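Local atomic coordinates of DegV family protein (Thermus thermophilus, PDB entry 2DT8), a protein that binds fatty acids, here a palmitic acid, and also carries a zinc ion, though its wider cellular role is uncertain. Residues P64-F69 against V96-L101; D152-F157 against K213-W218; I225-L230 against F275-L280. All blocks are in the same frame, centred on the assembly; numbering follows the deposited sequence.

Overall arrangement
Contact 1 lies on the far side of the chain's centre from the other two, its centre about 32 Å from that of contact 2 and about 28 Å from that of contact 3. It joins two helices beside the sheet containing strands 24-32, 82-87 and 110-114, partly buried and ending in a zinc site at the surface. Contacts 2 and 3 share the four-stranded sheet: contact 2 lays helix 204-219 against strand 154-158; contact 3, the buried one, pairs two inner strands. Chemistry differs accordingly: one buried hydroxyl bond and methyl-ring packing in contact 1, an aromatic cluster in contact 2, backbone bonds and an arginine-tyrosine pair in contact 3. Contacts 2 and 3 touch the palmitic acid.

Contact 1: residues P64-F69 against V96-L101; sequences PSPEDF and VQSAEL. With ZN (zinc ion), chain B.
Pro66 and Ser98 bring the two backbones nearest, their CA atoms 4.6 Å apart, where the start of helix 66-76 meets the side of helix 95-103. Phe69 and Ala99 form the next close pair along the helices. The helix start is closed by a capping box: Ser65 OG, at the N-cap, accepts from Asp68 N at 3.0 Å, and Asp68 OD2 takes the N-H of Ser65 from above the carboxylate plane. The turn so fixed leaves the carbonyl of Pro64 turned to the other helix, where Ser98 OG donates to Pro64 O at 2.7 Å. With chi1 at -77°, Ser98 OG lies beside its own backbone N and anti to the carbonyl carbon, which sets the hydroxyl against the incoming loop and gives this buried polar group an acceptor. Deeper in, the methyl of Ala99 sits over the middle of the Phe69 ring, its CB 3.8 Å from the ring centroid and 6° off the normal, a nearly vertical CH-pi contact. Toward the surface, Pro66 and Leu101 lie side by side and point the same way, Pro66 CG reaching Leu101 CD1 at 3.9 Å. Glu67 faces away from helix 95-103, but its chain bends at chi2 and brings a single carboxylate oxygen, OE2, to the zinc ion at 1.9 Å. Water 1 binds the metal at 2.2 Å, and Glu105, from just beyond helix 95-103, supplies the other protein ligand, so the ion ties together the two parts of the chain that the helices pack. Beneath the pair, Pro64 and Phe69 rest on Val26 of strand 24-32, Phe69 also meets the ring of His87 on strand 82-87, and Ala99 lies on Val112 of strand 110-114.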
# COMPACT_ATOMS: atom_id res chain seq x y z
N PRO A 64 -5.30 11.28 -8.40
CA PRO A 64 -5.50 12.71 -8.21
C PRO A 64 -5.02 13.54 -9.43
O PRO A 64 -4.20 13.02 -10.19
CB PRO A 64 -4.59 13.15 -6.99
CG PRO A 64 -4.26 11.82 -6.36
CD PRO A 64 -4.19 10.86 -7.53
N SER A 65 -5.50 14.76 -9.62
CA SER A 65 -5.10 15.58 -10.76
C SER A 65 -3.84 16.34 -10.39
O SER A 65 -3.45 16.40 -9.22
CB SER A 65 -6.18 16.61 -11.07
OG SER A 65 -6.23 17.59 -10.04
N PRO A 66 -3.17 16.94 -11.39
CA PRO A 66 -1.97 17.70 -11.07
C PRO A 66 -2.28 18.85 -10.10
O PRO A 66 -1.50 19.15 -9.21
CB PRO A 66 -1.50 18.19 -12.43
CG PRO A 66 -1.88 17.07 -13.33
CD PRO A 66 -3.27 16.70 -12.84
N GLU A 67 -3.43 19.52 -10.28
CA GLU A 67 -3.74 20.62 -9.38
C GLU A 67 -4.09 20.14 -7.97
O GLU A 67 -3.90 20.89 -7.01
CB GLU A 67 -4.86 21.51 -9.96
CG GLU A 67 -4.45 22.34 -11.19
CD GLU A 67 -3.22 23.23 -10.97
OE1 GLU A 67 -2.97 23.69 -9.83
OE2 GLU A 67 -2.51 23.47 -11.98
N ASP A 68 -4.60 18.91 -7.83
CA ASP A 68 -4.88 18.38 -6.49
C ASP A 68 -3.55 18.38 -5.73
O ASP A 68 -3.48 18.77 -4.57
CB ASP A 68 -5.43 16.95 -6.55
CG ASP A 68 -6.87 16.87 -7.03
OD1 ASP A 68 -7.61 17.86 -6.90
OD2 ASP A 68 -7.26 15.79 -7.52
N PHE A 69 -2.50 17.94 -6.41
CA PHE A 69 -1.17 17.91 -5.80
C PHE A 69 -0.59 19.31 -5.64
O PHE A 69 -0.02 19.62 -4.60
CB PHE A 69 -0.22 17.06 -6.65
CG PHE A 69 -0.24 15.60 -6.31
CD1 PHE A 69 0.28 15.16 -5.10
CD2 PHE A 69 -0.79 14.68 -7.19
CE1 PHE A 69 0.26 13.81 -4.77
CE2 PHE A 69 -0.82 13.32 -6.87
CZ PHE A 69 -0.29 12.89 -5.65
N VAL A 96 1.79 8.92 -9.40
CA VAL A 96 3.16 9.45 -9.49
C VAL A 96 3.27 10.48 -10.61
O VAL A 96 3.87 11.54 -10.44
CB VAL A 96 4.18 8.32 -9.71
CG1 VAL A 96 5.51 8.91 -10.23
CG2 VAL A 96 4.43 7.59 -8.39
N GLN A 97 2.79 10.15 -11.79
CA GLN A 97 2.77 11.08 -12.92
C GLN A 97 2.10 12.41 -12.53
O GLN A 97 2.57 13.48 -12.93
CB GLN A 97 2.06 10.44 -14.10
CG GLN A 97 1.76 11.37 -15.25
CD GLN A 97 1.28 10.62 -16.48
OE1 GLN A 97 0.65 11.19 -17.37
NE2 GLN A 97 1.59 9.32 -16.54
N SER A 98 0.90 12.40 -11.89
CA SER A 98 0.26 13.66 -11.51
C SER A 98 1.14 14.45 -10.54
O SER A 98 1.25 15.69 -10.63
CB SER A 98 -1.10 13.40 -10.85
OG SER A 98 -2.06 13.09 -11.84
N ALA A 99 1.75 13.74 -9.59
CA ALA A 99 2.61 14.38 -8.61
C ALA A 99 3.81 15.03 -9.32
O ALA A 99 4.18 16.16 -8.99
CB ALA A 99 3.10 13.36 -7.58
N GLU A 100 4.40 14.33 -10.28
CA GLU A 100 5.55 14.88 -11.00
C GLU A 100 5.15 16.11 -11.80
O GLU A 100 5.91 17.09 -11.85
CB GLU A 100 6.16 13.82 -11.91
CG GLU A 100 6.75 12.68 -11.11
CD GLU A 100 7.34 11.60 -11.96
OE1 GLU A 100 6.83 11.37 -13.08
OE2 GLU A 100 8.32 10.96 -11.51
N LEU A 101 3.97 16.10 -12.41
CA LEU A 101 3.53 17.29 -13.14
C LEU A 101 3.36 18.48 -12.18
O LEU A 101 3.74 19.61 -12.51
CB LEU A 101 2.22 17.00 -13.88
CG LEU A 101 2.36 16.09 -15.10
CD1 LEU A 101 1.00 15.63 -15.59
CD2 LEU A 101 3.10 16.84 -16.20
ZN ZN B . -0.86 24.43 -12.23
O HOH W 1 -0.64 23.97 -14.34

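Contact 2: residues D152-F157 against K213-W218; sequences DHFVRF and KAFRAW. With PLM (palmitic acid), chain C.
Phe154 and Trp218 have the nearest CA atoms of a strand and a helix that run antiparallel, the axes of 154-157 and 213-218 being 9.3 Å apart at 177°. This is alpha/beta layer packing, in which the helix lies on one face of the four-stranded sheet and an aromatic cluster of Phe154, Phe215 and Trp218 fills the interface. Phe154 CG, anti to the backbone N (chi1 179°), carries the ring out to the helix: Phe215 and Trp218 meet it from one side, and the Arg156 guanidinium lies on the other. Phe215 turns its edge to the face of Phe154, the ring centroids 5.3 Å apart and the planes at 63°. Phe154 CB lies over the indole of Trp218, 3.7 Å from the centroid of the five-membered ring. Ala214 CB meets the Phe154 ring at its edge and also touches Arg156 NH2 at 3.6 Å. On the opposite face of the strand, the palmitic acid chain passes over one face of the Phe157 ring, its CD above the ring centre. Asp152 OD2 forms a salt bridge with Arg222; Asp152 OD1 accepts a hydrogen bond from water 2 at 2.7 Å and a weak, bent one from Trp218 NE1 at 3.4 Å.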
# COMPACT_ATOMS: atom_id res chain seq x y z
N ASP A 152 14.68 -3.77 -0.95
CA ASP A 152 14.63 -4.84 0.03
C ASP A 152 13.45 -4.75 1.00
O ASP A 152 13.53 -4.09 2.04
CB ASP A 152 15.96 -4.85 0.80
CG ASP A 152 16.02 -5.92 1.89
OD1 ASP A 152 15.44 -7.01 1.70
OD2 ASP A 152 16.67 -5.68 2.94
N HIS A 153 12.35 -5.37 0.63
CA HIS A 153 11.19 -5.44 1.51
C HIS A 153 10.43 -6.71 1.19
O HIS A 153 10.77 -7.45 0.25
CB HIS A 153 10.29 -4.18 1.44
CG HIS A 153 9.57 -3.99 0.14
ND1 HIS A 153 10.02 -3.13 -0.84
CD2 HIS A 153 8.38 -4.48 -0.29
CE1 HIS A 153 9.13 -3.09 -1.82
NE2 HIS A 153 8.13 -3.89 -1.51
N PHE A 154 9.42 -6.99 2.00
CA PHE A 154 8.65 -8.20 1.85
C PHE A 154 7.17 -7.91 1.74
O PHE A 154 6.67 -6.99 2.38
CB PHE A 154 8.87 -9.08 3.08
CG PHE A 154 8.11 -10.36 3.07
CD1 PHE A 154 8.62 -11.47 2.41
CD2 PHE A 154 6.86 -10.46 3.70
CE1 PHE A 154 7.91 -12.67 2.37
CE2 PHE A 154 6.15 -11.65 3.66
CZ PHE A 154 6.67 -12.75 3.00
N VAL A 155 6.49 -8.68 0.90
CA VAL A 155 5.04 -8.58 0.79
C VAL A 155 4.41 -9.85 0.25
O VAL A 155 4.90 -10.45 -0.71
CB VAL A 155 4.56 -7.37 -0.08
CG1 VAL A 155 5.24 -7.37 -1.45
CG2 VAL A 155 3.03 -7.42 -0.24
N ARG A 156 3.36 -10.30 0.93
CA ARG A 156 2.59 -11.45 0.50
C ARG A 156 1.14 -11.15 0.83
O ARG A 156 0.83 -10.56 1.86
CB ARG A 156 2.98 -12.73 1.24
CG ARG A 156 4.28 -13.36 0.79
CD ARG A 156 4.21 -13.86 -0.65
NE ARG A 156 5.43 -14.59 -1.02
CZ ARG A 156 6.59 -14.01 -1.32
NH1 ARG A 156 6.72 -12.69 -1.30
NH2 ARG A 156 7.64 -14.76 -1.65
N PHE A 157 0.24 -11.55 -0.06
CA PHE A 157 -1.18 -11.38 0.21
C PHE A 157 -1.98 -12.41 -0.56
O PHE A 157 -1.49 -13.02 -1.52
CB PHE A 157 -1.68 -9.96 -0.11
CG PHE A 157 -1.68 -9.60 -1.58
CD1 PHE A 157 -0.50 -9.21 -2.23
CD2 PHE A 157 -2.87 -9.58 -2.30
CE1 PHE A 157 -0.52 -8.80 -3.57
CE2 PHE A 157 -2.90 -9.18 -3.64
CZ PHE A 157 -1.72 -8.79 -4.28
N LYS A 213 6.38 -19.38 5.34
CA LYS A 213 7.58 -20.01 4.80
C LYS A 213 8.38 -18.95 4.03
O LYS A 213 9.60 -18.84 4.20
CB LYS A 213 7.20 -21.16 3.86
CG LYS A 213 8.39 -21.78 3.13
CD LYS A 213 7.95 -22.89 2.18
CE LYS A 213 9.12 -23.42 1.36
NZ LYS A 213 8.71 -24.52 0.44
N ALA A 214 7.70 -18.19 3.19
CA ALA A 214 8.35 -17.14 2.40
C ALA A 214 8.94 -16.07 3.32
O ALA A 214 10.05 -15.58 3.10
CB ALA A 214 7.36 -16.50 1.44
N PHE A 215 8.18 -15.72 4.36
CA PHE A 215 8.62 -14.71 5.31
C PHE A 215 9.88 -15.12 6.06
O PHE A 215 10.80 -14.32 6.22
CB PHE A 215 7.51 -14.41 6.32
CG PHE A 215 7.88 -13.35 7.32
CD1 PHE A 215 8.20 -12.06 6.91
CD2 PHE A 215 7.90 -13.65 8.68
CE1 PHE A 215 8.53 -11.08 7.84
CE2 PHE A 215 8.22 -12.67 9.62
CZ PHE A 215 8.54 -11.38 9.20
N ARG A 216 9.91 -16.36 6.54
CA ARG A 216 11.08 -16.83 7.26
C ARG A 216 12.31 -16.80 6.36
O ARG A 216 13.40 -16.40 6.79
CB ARG A 216 10.85 -18.26 7.78
CG ARG A 216 9.96 -18.33 9.01
CD ARG A 216 9.80 -19.78 9.46
NE ARG A 216 8.95 -19.93 10.64
CZ ARG A 216 9.33 -19.68 11.89
NH1 ARG A 216 10.56 -19.25 12.13
NH2 ARG A 216 8.48 -19.85 12.89
N ALA A 217 12.15 -17.21 5.10
CA ALA A 217 13.25 -17.21 4.14
C ALA A 217 13.76 -15.78 3.95
O ALA A 217 14.97 -15.53 3.96
CB ALA A 217 12.80 -17.78 2.81
N TRP A 218 12.84 -14.84 3.77
CA TRP A 218 13.21 -13.43 3.59
C TRP A 218 13.83 -12.83 4.86
O TRP A 218 14.76 -12.02 4.79
CB TRP A 218 11.97 -12.60 3.22
CG TRP A 218 12.22 -11.12 3.21
CD1 TRP A 218 12.71 -10.37 2.18
CD2 TRP A 218 12.06 -10.22 4.32
NE1 TRP A 218 12.87 -9.07 2.57
CE2 TRP A 218 12.47 -8.94 3.88
CE3 TRP A 218 11.60 -10.37 5.63
CZ2 TRP A 218 12.45 -7.83 4.71
CZ3 TRP A 218 11.58 -9.26 6.46
CH2 TRP A 218 12.00 -8.00 6.00
C1 PLM C . -5.90 4.68 -9.55
O1 PLM C . -4.87 5.29 -10.12
O2 PLM C . -7.01 4.78 -10.04
C2 PLM C . -5.70 3.85 -8.29
C3 PLM C . -5.23 2.45 -8.69
C4 PLM C . -5.06 1.58 -7.44
C5 PLM C . -4.56 0.20 -7.86
C6 PLM C . -4.29 -0.67 -6.63
C7 PLM C . -3.83 -2.04 -7.09
C8 PLM C . -3.36 -2.85 -5.90
C9 PLM C . -2.61 -4.07 -6.43
CA PLM C . -2.64 -5.17 -5.40
CB PLM C . -1.50 -4.94 -4.43
CC PLM C . -2.07 -4.52 -3.08
CD PLM C . -1.56 -5.48 -2.01
CE PLM C . -2.28 -5.17 -0.70
CF PLM C . -1.86 -6.19 0.37
CG PLM C . -0.48 -5.82 0.92
O HOH W 2 14.45 -8.72 -0.10

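Contact 3: residues I225-L230 against F275-L280; sequences IRAYFL and FYAYSL. With PLM (palmitic acid), chain C.
Arg226 and Tyr278 form a hydrogen-bonded pair of two antiparallel strands, with Tyr228 and Tyr276 as the next; Ile225-Ser279, Ala227-Ala277 and Phe229-Phe275 are the non-hydrogen-bonded pairs. In the backbone, Arg226 N reaches Tyr278 O at 2.9 Å, Tyr278 N returns to Arg226 O at 3.1 Å, and Tyr228 N gives a short bond to Tyr276 O.

The polar side-chain contact is that of Arg226 with Tyr278. The arginine chain, extended from CG to NE, runs alongside the tyrosine, and NH1 donates to Tyr278 OH at 2.9 Å in the guanidinium plane, which stands 89° from the phenol ring. Tyr278 has CG between its backbone N and carbonyl carbon (chi1 73°), swinging its ring across so that a face meets Arg226 CB. Leu280 CD1 lies over a guanidinium face, 3.6 Å from NH1, while Glu131 and Glu253 form salt bridges to NH1 and NE. A leucine in place of Arg226 would probably deprive both glutamates of this counter-charge and Tyr278 OH of this donor. Water 3 links Tyr278 OH (2.6 Å) to Tyr228 OH (2.8 Å).

Apolar contacts lie on both faces. Phe229 and Phe275 point the same way with planes 30° apart, slid so that the rings barely overlap, their centroids 4.8 Å apart; Phe275 CB over a Phe229 ring face makes the contact instead. Leu230 CD1 meets the last carbon of the palmitic acid, CG, at 3.4 Å, and the Tyr276 ring closes on the same carbon, so both line the methyl end of the fatty-acid site.

Both strands are inner ones of the four-stranded sheet, between 154-158 and 252-259. Helix 204-219 packs on the face of Ile225 and Phe275, helix 120-135 on that of Tyr228 and Tyr278.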
# COMPACT_ATOMS: atom_id res chain seq x y z
N ILE A 225 12.65 -6.36 12.65
CA ILE A 225 11.69 -6.39 11.55
C ILE A 225 10.41 -5.67 11.96
O ILE A 225 9.94 -5.83 13.09
CB ILE A 225 11.33 -7.84 11.17
CG1 ILE A 225 12.59 -8.59 10.73
CG2 ILE A 225 10.25 -7.84 10.08
CD1 ILE A 225 12.41 -10.09 10.60
N ARG A 226 9.87 -4.88 11.04
CA ARG A 226 8.61 -4.17 11.26
C ARG A 226 7.64 -4.71 10.21
O ARG A 226 7.96 -4.74 9.02
CB ARG A 226 8.79 -2.66 11.10
CG ARG A 226 9.62 -2.03 12.21
CD ARG A 226 9.95 -0.57 11.92
NE ARG A 226 10.57 0.08 13.08
CZ ARG A 226 11.11 1.29 13.07
NH1 ARG A 226 11.13 2.00 11.94
NH2 ARG A 226 11.63 1.80 14.18
N ALA A 227 6.47 -5.15 10.66
CA ALA A 227 5.47 -5.72 9.78
C ALA A 227 4.17 -4.90 9.79
O ALA A 227 3.77 -4.32 10.79
CB ALA A 227 5.19 -7.15 10.18
N TYR A 228 3.51 -4.95 8.61
CA TYR A 228 2.29 -4.18 8.49
C TYR A 228 1.20 -5.10 7.86
O TYR A 228 1.31 -5.53 6.72
CB TYR A 228 2.58 -2.94 7.60
CG TYR A 228 3.63 -2.13 8.27
CD1 TYR A 228 4.97 -2.47 8.12
CD2 TYR A 228 3.28 -1.03 9.05
CE1 TYR A 228 5.95 -1.73 8.76
CE2 TYR A 228 4.26 -0.29 9.70
CZ TYR A 228 5.59 -0.64 9.56
OH TYR A 228 6.58 0.08 10.21
N PHE A 229 0.17 -5.34 8.68
CA PHE A 229 -0.85 -6.26 8.22
C PHE A 229 -2.07 -5.53 7.67
O PHE A 229 -2.48 -4.50 8.20
CB PHE A 229 -1.27 -7.17 9.39
CG PHE A 229 -0.16 -8.04 9.88
CD1 PHE A 229 0.81 -7.53 10.75
CD2 PHE A 229 -0.04 -9.35 9.44
CE1 PHE A 229 1.88 -8.33 11.16
CE2 PHE A 229 1.03 -10.15 9.84
CZ PHE A 229 1.99 -9.64 10.71
N LEU A 230 -2.66 -6.11 6.63
CA LEU A 230 -3.79 -5.51 5.94
C LEU A 230 -4.90 -6.52 5.62
O LEU A 230 -4.66 -7.70 5.39
CB LEU A 230 -3.31 -4.94 4.60
CG LEU A 230 -2.26 -3.83 4.73
CD1 LEU A 230 -1.44 -3.72 3.45
CD2 LEU A 230 -2.97 -2.52 5.06
N PHE A 275 0.46 -8.99 4.42
CA PHE A 275 1.26 -8.06 5.18
C PHE A 275 2.51 -7.61 4.42
O PHE A 275 3.02 -8.31 3.55
CB PHE A 275 1.65 -8.38 6.64
CG PHE A 275 2.64 -9.51 6.66
CD1 PHE A 275 2.19 -10.82 6.52
CD2 PHE A 275 3.98 -9.25 6.86
CE1 PHE A 275 3.09 -11.87 6.57
CE2 PHE A 275 4.89 -10.31 6.91
CZ PHE A 275 4.45 -11.62 6.76
N TYR A 276 2.94 -6.39 4.77
CA TYR A 276 4.16 -5.90 4.15
C TYR A 276 5.12 -5.90 5.34
O TYR A 276 4.73 -5.94 6.50
CB TYR A 276 3.92 -4.39 3.81
CG TYR A 276 3.84 -4.19 2.34
CD1 TYR A 276 5.01 -4.07 1.59
CD2 TYR A 276 2.60 -4.12 1.70
CE1 TYR A 276 4.94 -3.89 0.22
CE2 TYR A 276 2.54 -3.92 0.33
CZ TYR A 276 3.70 -3.80 -0.41
OH TYR A 276 3.64 -3.63 -1.78
N ALA A 277 6.41 -5.88 4.96
CA ALA A 277 7.42 -5.87 6.01
C ALA A 277 8.93 -5.37 5.59
O ALA A 277 9.21 -5.45 4.40
CB ALA A 277 7.78 -7.25 6.75
N TYR A 278 9.73 -4.83 6.50
CA TYR A 278 11.09 -4.42 6.16
C TYR A 278 11.90 -4.52 7.44
O TYR A 278 11.34 -4.71 8.52
CB TYR A 278 11.18 -3.00 5.58
CG TYR A 278 10.98 -1.87 6.57
CD1 TYR A 278 9.70 -1.40 6.86
CD2 TYR A 278 12.07 -1.25 7.18
CE1 TYR A 278 9.51 -0.34 7.73
CE2 TYR A 278 11.88 -0.18 8.06
CZ TYR A 278 10.60 0.26 8.34
OH TYR A 278 10.40 1.30 9.22
N SER A 279 13.21 -4.41 7.31
CA SER A 279 14.08 -4.50 8.48
C SER A 279 15.01 -3.31 8.55
O SER A 279 15.18 -2.58 7.57
CB SER A 279 14.90 -5.79 8.44
OG SER A 279 15.79 -5.79 7.34
N LEU A 280 15.60 -3.11 9.73
CA LEU A 280 16.51 -1.99 9.92
C LEU A 280 17.53 -2.29 11.00
O LEU A 280 17.44 -3.38 11.61
CB LEU A 280 15.73 -0.72 10.28
CG LEU A 280 14.98 -0.66 11.61
CD1 LEU A 280 14.55 0.77 11.87
CD2 LEU A 280 13.78 -1.59 11.60
OXT LEU A 280 18.40 -1.42 11.23
C1 PLM C . -5.90 4.68 -9.55
O1 PLM C . -4.87 5.29 -10.12
O2 PLM C . -7.01 4.78 -10.04
C2 PLM C . -5.70 3.85 -8.29
C3 PLM C . -5.23 2.45 -8.69
C4 PLM C . -5.06 1.58 -7.44
C5 PLM C . -4.56 0.20 -7.86
C6 PLM C . -4.29 -0.67 -6.63
C7 PLM C . -3.83 -2.04 -7.09
C8 PLM C . -3.36 -2.85 -5.90
C9 PLM C . -2.61 -4.07 -6.43
CA PLM C . -2.64 -5.17 -5.40
CB PLM C . -1.50 -4.94 -4.43
CC PLM C . -2.07 -4.52 -3.08
CD PLM C . -1.56 -5.48 -2.01
CE PLM C . -2.28 -5.17 -0.70
CF PLM C . -1.86 -6.19 0.37
CG PLM C . -0.48 -5.82 0.92
O HOH W 3 8.00 2.27 9.18